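Local atomic coordinates of peptidase M42 (Thaumarchaeota archaeon SCGC AB-539-E09, PDB entry 5DS0), a protein that probably acts as a cobalt-bound M42-family aminopeptidase of the TET type, cleaving amino acids from the N-termini of peptides within a twelve-subunit assembly. Residues Pro260-Tyr265 and Phe278-Ala283; Ile317-Arg322 and Glu337-Leu342. One frame throughout, in Å; residues are numbered along the deposited sequence.

Contact 1. Residues Pro260-Tyr265 and Phe278-Ala283; sequences PGLVTY and FVINVA
In the beta-alpha-beta crossover that leads from strand 261-263 through helix 273-285 to the parallel strand 291-295, Leu-262 reaches out from the first strand to Val-279 and Ile-280 on the helix. Its two methyl groups divide the work. CD1 of Leu-262 lies 4.0 Å from CG1 of Val-279, the two side chains passing at a slant, while CD2 of Leu-262 comes to 3.7 Å from CG1 of Ile-280, whose side chain runs nearly perpendicular to the leucine. With CG opposite the backbone N (chi1 178°), the fork of Leu-262 is carried toward the helix, one methyl to each residue. Val-279 points its CB toward the strand and meets it with CG1. Ile-280 leaves the helix at a flank, and it is the CG1-CD1 arm that swings back, bringing CD1 to 4.1 Å from CD2 of Leu-262. The meeting is wholly apolar, a small interface of 119 Å². Around it, Leu-262 also touches Leu-290 and, on the neighbouring strand 314-322, Val-315 and Ile-317; Ile-280 leans on Leu-292 of strand 291-295. A helix laid over the sheet between two adjacent parallel strands, its apolar side turned to the strand it follows, is the build of a beta-alpha-beta unit, here in the alpha/beta catalytic domain of an M42-type peptidase.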
ATOM      1  N   PRO C 260     -27.950  38.365  -5.288  1.00 35.08           N
ATOM      2  CA  PRO C 260     -28.535  37.118  -4.827  1.00 34.59           C
ATOM      3  C   PRO C 260     -28.484  36.053  -5.897  1.00 34.25           C
ATOM      4  O   PRO C 260     -28.340  36.357  -7.081  1.00 34.83           O
ATOM      5  CB  PRO C 260     -29.986  37.489  -4.532  1.00 34.97           C
ATOM      6  CG  PRO C 260     -30.235  38.729  -5.321  1.00 35.80           C
ATOM      7  CD  PRO C 260     -28.930  39.460  -5.282  1.00 36.00           C
ATOM      8  N   GLY C 261     -28.593  34.805  -5.466  1.00 33.40           N
ATOM      9  CA  GLY C 261     -28.546  33.682  -6.373  1.00 32.88           C
ATOM     10  C   GLY C 261     -29.919  33.103  -6.600  1.00 32.58           C
ATOM     11  O   GLY C 261     -30.842  33.313  -5.817  1.00 32.45           O
ATOM     12  N   LEU C 262     -30.052  32.379  -7.701  1.00 32.15           N
ATOM     13  CA  LEU C 262     -31.250  31.604  -7.986  1.00 30.63           C
ATOM     14  C   LEU C 262     -30.808  30.197  -8.293  1.00 29.31           C
ATOM     15  O   LEU C 262     -29.993  29.962  -9.178  1.00 28.79           O
ATOM     16  CB  LEU C 262     -31.978  32.185  -9.178  1.00 31.02           C
ATOM     17  CG  LEU C 262     -33.216  31.404  -9.576  1.00 31.18           C
ATOM     18  CD1 LEU C 262     -34.305  31.597  -8.542  1.00 31.23           C
ATOM     19  CD2 LEU C 262     -33.714  31.856 -10.935  1.00 31.87           C
ATOM     20  N   VAL C 263     -31.341  29.254  -7.547  1.00 28.99           N
ATOM     21  CA  VAL C 263     -30.902  27.883  -7.669  1.00 29.08           C
ATOM     22  C   VAL C 263     -31.681  27.218  -8.790  1.00 29.27           C
ATOM     23  O   VAL C 263     -32.911  27.081  -8.695  1.00 31.71           O
ATOM     24  CB  VAL C 263     -31.113  27.111  -6.359  1.00 28.69           C
ATOM     25  CG1 VAL C 263     -30.675  25.666  -6.513  1.00 29.24           C
ATOM     26  CG2 VAL C 263     -30.349  27.760  -5.235  1.00 28.59           C
ATOM     27  N   THR C 264     -30.954  26.749  -9.793  1.00 28.93           N
ATOM     28  CA  THR C 264     -31.521  26.095 -10.953  1.00 29.52           C
ATOM     29  C   THR C 264     -31.596  24.576 -10.814  1.00 30.59           C
ATOM     30  O   THR C 264     -32.239  23.910 -11.624  1.00 30.72           O
ATOM     31  CB  THR C 264     -30.663  26.384 -12.188  1.00 30.04           C
ATOM     32  OG1 THR C 264     -29.320  25.927 -11.965  1.00 30.09           O
ATOM     33  CG2 THR C 264     -30.633  27.869 -12.470  1.00 30.08           C
ATOM     34  N   TYR C 265     -30.881  24.026  -9.829  1.00 32.03           N
ATOM     35  CA  TYR C 265     -30.904  22.596  -9.539  1.00 32.90           C
ATOM     36  C   TYR C 265     -30.220  22.324  -8.212  1.00 33.52           C
ATOM     37  O   TYR C 265     -29.186  22.889  -7.925  1.00 32.50           O
ATOM     38  CB  TYR C 265     -30.209  21.769 -10.631  1.00 33.24           C
ATOM     39  CG  TYR C 265     -29.974  20.353 -10.183  1.00 34.01           C
ATOM     40  CD1 TYR C 265     -31.025  19.460 -10.105  1.00 34.27           C
ATOM     41  CD2 TYR C 265     -28.715  19.913  -9.782  1.00 35.30           C
ATOM     42  CE1 TYR C 265     -30.832  18.156  -9.668  1.00 35.17           C
ATOM     43  CE2 TYR C 265     -28.512  18.610  -9.331  1.00 35.89           C
ATOM     44  CZ  TYR C 265     -29.578  17.740  -9.284  1.00 35.73           C
ATOM     45  OH  TYR C 265     -29.427  16.456  -8.848  1.00 37.34           O
ATOM     46  N   PHE C 278     -39.889  33.189 -14.382  1.00 40.94           N
ATOM     47  CA  PHE C 278     -40.567  34.327 -13.801  1.00 40.80           C
ATOM     48  C   PHE C 278     -39.633  35.153 -12.930  1.00 39.90           C
ATOM     49  O   PHE C 278     -39.535  36.373 -13.084  1.00 41.20           O
ATOM     50  CB  PHE C 278     -41.761  33.825 -12.989  1.00 41.24           C
ATOM     51  CG  PHE C 278     -42.472  34.888 -12.191  1.00 41.94           C
ATOM     52  CD1 PHE C 278     -43.382  35.748 -12.798  1.00 42.33           C
ATOM     53  CD2 PHE C 278     -42.255  35.006 -10.819  1.00 41.70           C
ATOM     54  CE1 PHE C 278     -44.048  36.712 -12.059  1.00 43.05           C
ATOM     55  CE2 PHE C 278     -42.920  35.971 -10.075  1.00 42.16           C
ATOM     56  CZ  PHE C 278     -43.818  36.824 -10.698  1.00 42.94           C
ATOM     57  N   VAL C 279     -38.915  34.489 -12.042  1.00 38.55           N
ATOM     58  CA  VAL C 279     -37.972  35.181 -11.166  1.00 37.76           C
ATOM     59  C   VAL C 279     -36.845  35.855 -11.966  1.00 37.19           C
ATOM     60  O   VAL C 279     -36.494  37.001 -11.706  1.00 37.20           O
ATOM     61  CB  VAL C 279     -37.368  34.217 -10.130  1.00 37.12           C
ATOM     62  CG1 VAL C 279     -36.321  34.925  -9.280  1.00 37.39           C
ATOM     63  CG2 VAL C 279     -38.461  33.648  -9.242  1.00 36.99           C
ATOM     64  N   ILE C 280     -36.294  35.148 -12.941  1.00 36.73           N
ATOM     65  CA  ILE C 280     -35.240  35.706 -13.766  1.00 37.81           C
ATOM     66  C   ILE C 280     -35.699  37.000 -14.437  1.00 39.76           C
ATOM     67  O   ILE C 280     -34.938  37.976 -14.480  1.00 40.75           O
ATOM     68  CB  ILE C 280     -34.741  34.696 -14.826  1.00 37.29           C
ATOM     69  CG1 ILE C 280     -33.919  33.598 -14.144  1.00 36.55           C
ATOM     70  CG2 ILE C 280     -33.871  35.371 -15.873  1.00 37.44           C
ATOM     71  CD1 ILE C 280     -33.708  32.362 -14.989  1.00 36.88           C
ATOM     72  N   ASN C 281     -36.937  37.011 -14.934  1.00 40.68           N
ATOM     73  CA  ASN C 281     -37.476  38.182 -15.636  1.00 41.89           C
ATOM     74  C   ASN C 281     -37.819  39.316 -14.696  1.00 41.43           C
ATOM     75  O   ASN C 281     -37.510  40.471 -14.980  1.00 42.52           O
ATOM     76  CB  ASN C 281     -38.702  37.820 -16.459  1.00 43.63           C
ATOM     77  CG  ASN C 281     -38.376  36.853 -17.584  1.00 46.66           C
ATOM     78  OD1 ASN C 281     -37.224  36.725 -18.020  1.00 48.16           O
ATOM     79  ND2 ASN C 281     -39.390  36.136 -18.048  1.00 49.78           N
ATOM     80  N   VAL C 282     -38.437  38.996 -13.568  1.00 39.50           N
ATOM     81  CA  VAL C 282     -38.738  40.018 -12.592  1.00 39.32           C
ATOM     82  C   VAL C 282     -37.458  40.733 -12.166  1.00 39.18           C
ATOM     83  O   VAL C 282     -37.436  41.962 -12.046  1.00 39.30           O
ATOM     84  CB  VAL C 282     -39.461  39.433 -11.372  1.00 38.91           C
ATOM     85  CG1 VAL C 282     -39.522  40.443 -10.227  1.00 39.02           C
ATOM     86  CG2 VAL C 282     -40.871  39.004 -11.764  1.00 39.27           C
ATOM     87  N   ALA C 283     -36.393  39.964 -11.958  1.00 38.56           N
ATOM     88  CA  ALA C 283     -35.114  40.522 -11.539  1.00 38.81           C
ATOM     89  C   ALA C 283     -34.506  41.406 -12.620  1.00 40.35           C
ATOM     90  O   ALA C 283     -34.005  42.484 -12.327  1.00 40.02           O
ATOM     91  CB  ALA C 283     -34.150  39.413 -11.161  1.00 37.83           C
TER

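Contact 2. Residues Ile317-Arg322 and Glu337-Leu342; sequences ITIPTR and ENAIRL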
ATOM      1  N   ILE C 317     -33.971  31.007  -3.501  1.00 33.69           N
ATOM      2  CA  ILE C 317     -33.254  32.250  -3.716  1.00 34.24           C
ATOM      3  C   ILE C 317     -32.228  32.373  -2.612  1.00 34.80           C
ATOM      4  O   ILE C 317     -32.557  32.173  -1.454  1.00 35.23           O
ATOM      5  CB  ILE C 317     -34.210  33.434  -3.673  1.00 34.86           C
ATOM      6  CG1 ILE C 317     -35.118  33.384  -4.899  1.00 36.08           C
ATOM      7  CG2 ILE C 317     -33.434  34.737  -3.649  1.00 35.32           C
ATOM      8  CD1 ILE C 317     -36.347  34.270  -4.821  1.00 36.94           C
ATOM      9  N   THR C 318     -31.003  32.746  -2.963  1.00 35.28           N
ATOM     10  CA  THR C 318     -29.885  32.622  -2.032  1.00 36.26           C
ATOM     11  C   THR C 318     -29.055  33.871  -1.869  1.00 36.12           C
ATOM     12  O   THR C 318     -28.946  34.679  -2.788  1.00 37.16           O
ATOM     13  CB  THR C 318     -28.906  31.523  -2.488  1.00 37.11           C
ATOM     14  OG1 THR C 318     -28.360  31.871  -3.767  1.00 38.69           O
ATOM     15  CG2 THR C 318     -29.611  30.180  -2.591  1.00 37.17           C
ATOM     16  N   ILE C 319     -28.480  34.031  -0.686  1.00 36.41           N
ATOM     17  CA  ILE C 319     -27.441  35.024  -0.458  1.00 36.60           C
ATOM     18  C   ILE C 319     -26.083  34.327  -0.395  1.00 35.28           C
ATOM     19  O   ILE C 319     -25.853  33.491   0.478  1.00 34.85           O
ATOM     20  CB  ILE C 319     -27.655  35.809   0.844  1.00 38.01           C
ATOM     21  CG1 ILE C 319     -28.908  36.683   0.751  1.00 39.10           C
ATOM     22  CG2 ILE C 319     -26.460  36.702   1.119  1.00 39.43           C
ATOM     23  CD1 ILE C 319     -30.143  36.000   1.287  1.00 40.63           C
ATOM     24  N   PRO C 320     -25.181  34.665  -1.323  1.00 33.97           N
ATOM     25  CA  PRO C 320     -23.867  34.036  -1.284  1.00 34.04           C
ATOM     26  C   PRO C 320     -23.154  34.364   0.009  1.00 33.20           C
ATOM     27  O   PRO C 320     -23.078  35.538   0.390  1.00 34.12           O
ATOM     28  CB  PRO C 320     -23.138  34.649  -2.474  1.00 34.86           C
ATOM     29  CG  PRO C 320     -24.214  35.122  -3.385  1.00 35.15           C
ATOM     30  CD  PRO C 320     -25.356  35.521  -2.506  1.00 34.24           C
ATOM     31  N   THR C 321     -22.670  33.314   0.668  1.00 32.26           N
ATOM     32  CA  THR C 321     -22.070  33.388   1.994  1.00 31.35           C
ATOM     33  C   THR C 321     -20.792  32.563   1.985  1.00 31.54           C
ATOM     34  O   THR C 321     -20.774  31.479   1.444  1.00 31.96           O
ATOM     35  CB  THR C 321     -23.022  32.806   3.050  1.00 30.58           C
ATOM     36  OG1 THR C 321     -24.271  33.515   3.003  1.00 30.66           O
ATOM     37  CG2 THR C 321     -22.435  32.901   4.443  1.00 30.06           C
ATOM     38  N   ARG C 322     -19.724  33.099   2.557  1.00 31.40           N
ATOM     39  CA  ARG C 322     -18.461  32.393   2.646  1.00 32.12           C
ATOM     40  C   ARG C 322     -18.362  31.700   3.994  1.00 32.21           C
ATOM     41  O   ARG C 322     -18.740  32.264   5.011  1.00 32.51           O
ATOM     42  CB  ARG C 322     -17.301  33.363   2.499  1.00 32.84           C
ATOM     43  CG  ARG C 322     -17.287  34.138   1.188  1.00 33.63           C
ATOM     44  CD  ARG C 322     -16.053  35.024   1.120  1.00 34.55           C
ATOM     45  NE  ARG C 322     -15.904  35.774  -0.132  1.00 35.71           N
ATOM     46  CZ  ARG C 322     -14.946  36.680  -0.352  1.00 37.45           C
ATOM     47  NH1 ARG C 322     -14.045  36.957   0.585  1.00 37.92           N
ATOM     48  NH2 ARG C 322     -14.880  37.327  -1.507  1.00 38.94           N
ATOM     49  N   GLU C 337     -29.677  43.215   0.786  1.00 38.15           N
ATOM     50  CA  GLU C 337     -30.618  44.250   0.424  1.00 39.77           C
ATOM     51  C   GLU C 337     -31.331  43.903  -0.882  1.00 38.56           C
ATOM     52  O   GLU C 337     -32.549  44.048  -1.000  1.00 38.15           O
ATOM     53  CB  GLU C 337     -29.887  45.594   0.319  1.00 42.69           C
ATOM     54  CG  GLU C 337     -30.750  46.764  -0.129  1.00 46.17           C
ATOM     55  CD  GLU C 337     -31.985  46.979   0.739  1.00 48.72           C
ATOM     56  OE1 GLU C 337     -31.984  46.527   1.920  1.00 50.14           O
ATOM     57  OE2 GLU C 337     -32.948  47.632   0.256  1.00 49.96           O
ATOM     58  N   ASN C 338     -30.560  43.475  -1.872  1.00 37.97           N
ATOM     59  CA  ASN C 338     -31.119  43.120  -3.165  1.00 37.83           C
ATOM     60  C   ASN C 338     -32.036  41.918  -3.096  1.00 37.21           C
ATOM     61  O   ASN C 338     -32.989  41.825  -3.868  1.00 37.58           O
ATOM     62  CB  ASN C 338     -30.010  42.874  -4.188  1.00 37.65           C
ATOM     63  CG  ASN C 338     -29.522  44.149  -4.835  1.00 38.73           C
ATOM     64  OD1 ASN C 338     -30.278  45.106  -5.004  1.00 39.69           O
ATOM     65  ND2 ASN C 338     -28.267  44.157  -5.241  1.00 39.38           N
ATOM     66  N   ALA C 339     -31.741  40.982  -2.207  1.00 36.30           N
ATOM     67  CA  ALA C 339     -32.634  39.845  -2.021  1.00 35.85           C
ATOM     68  C   ALA C 339     -33.964  40.313  -1.474  1.00 36.15           C
ATOM     69  O   ALA C 339     -35.015  39.835  -1.884  1.00 35.38           O
ATOM     70  CB  ALA C 339     -32.010  38.828  -1.085  1.00 36.21           C
ATOM     71  N   ILE C 340     -33.919  41.275  -0.556  1.00 37.46           N
ATOM     72  CA  ILE C 340     -35.144  41.849  -0.013  1.00 38.35           C
ATOM     73  C   ILE C 340     -35.928  42.550  -1.125  1.00 40.18           C
ATOM     74  O   ILE C 340     -37.127  42.318  -1.285  1.00 39.81           O
ATOM     75  CB  ILE C 340     -34.878  42.832   1.137  1.00 38.56           C
ATOM     76  CG1 ILE C 340     -34.326  42.096   2.348  1.00 37.77           C
ATOM     77  CG2 ILE C 340     -36.175  43.533   1.506  1.00 39.52           C
ATOM     78  CD1 ILE C 340     -33.726  43.029   3.374  1.00 38.64           C
ATOM     79  N   ARG C 341     -35.251  43.393  -1.905  1.00 42.29           N
ATOM     80  CA  ARG C 341     -35.892  44.061  -3.036  1.00 42.98           C
ATOM     81  C   ARG C 341     -36.543  43.043  -3.968  1.00 41.98           C
ATOM     82  O   ARG C 341     -37.695  43.198  -4.363  1.00 43.15           O
ATOM     83  CB  ARG C 341     -34.891  44.884  -3.827  1.00 45.29           C
ATOM     84  CG  ARG C 341     -34.481  46.178  -3.168  1.00 48.41           C
ATOM     85  CD  ARG C 341     -33.521  46.949  -4.060  1.00 52.15           C
ATOM     86  NE  ARG C 341     -32.603  47.803  -3.289  1.00 58.67           N
ATOM     87  CZ  ARG C 341     -32.723  49.133  -3.116  1.00 62.94           C
ATOM     88  NH1 ARG C 341     -31.797  49.796  -2.415  1.00 62.41           N
ATOM     89  NH2 ARG C 341     -33.783  49.803  -3.584  1.00 66.47           N
ATOM     90  N   LEU C 342     -35.803  42.001  -4.305  1.00 40.54           N
ATOM     91  CA  LEU C 342     -36.282  41.014  -5.253  1.00 40.74           C
ATOM     92  C   LEU C 342     -37.551  40.303  -4.772  1.00 41.03           C
ATOM     93  O   LEU C 342     -38.495  40.152  -5.549  1.00 42.88           O
ATOM     94  CB  LEU C 342     -35.194  39.977  -5.537  1.00 39.64           C
ATOM     95  CG  LEU C 342     -35.588  38.842  -6.480  1.00 39.18           C
ATOM     96  CD1 LEU C 342     -36.005  39.378  -7.839  1.00 39.08           C
ATOM     97  CD2 LEU C 342     -34.443  37.851  -6.620  1.00 39.27           C
TER
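Ile-319 and Ile-317 of the strand meet Ala-339 and Leu-342 of the helix in two apolar pairs. CD1 of Ile-319 lies 4.1 Å from CB of Ala-339, and CG1 of the isoleucine is nearly as near, so the methyl of the alanine rests alongside the outer arm. That arm is brought round by the first torsion, which sets CG1 opposite the carbonyl carbon and beside the backbone N (chi1 -67°). Farther along, CG2 of Ile-317 faces CD2 of Leu-342 at a looser 4.4 Å. A step of two residues on the strand thus answers a step of three on the helix. Within the strand segment, Thr-321 OG1 donates to the carbonyl O of Ile-319 at 3.0 Å, coming from above the carbonyl plane. On the helix, the NE of Arg-341 lies 3.6 Å from OE2 of Glu-337, which sits over a face of the guanidinium group, an attraction of charges without a directed N-H; Arg-194 is a second partner of this carboxylate. Farther out, the backbone of Ile-319 pairs with Glu-237, a cobalt ligand, and with Asp-239, while its side chain and that of Ile-340 both touch Val-187 of helix 179-197. The side chain of Ile-319 is about 11 Å from a bound cobalt ion. With purely apolar groups between strand and helix, the contact rests on burial of hydrocarbon, and the directional bonds lie outside the interface, in the sheet's backbone pairing and in side chains such as Thr-321.

How the contacts relate
Contact 1 closes before contact 2 opens along the chain, and their centres lie 11 Å apart on the same side of the chain's centre. They share the large mixed sheet, in which strands 261-263 and 314-322 are antiparallel neighbours; a probable hydrogen bond from Gly-261 N to Thr-318 O (2.7 Å) ties them. Helices 273-285 and 333-349 also touch, Phe-278 and Val-282 meeting Leu-346, so the two helices lie side by side over one sheet and the two contacts form a continuous apolar layer. Contact 2 lies nearer the middle of the chain, next to metal-ligand strand 232-240, while contact 1 continues the same layered packing outward, toward strand 291-295.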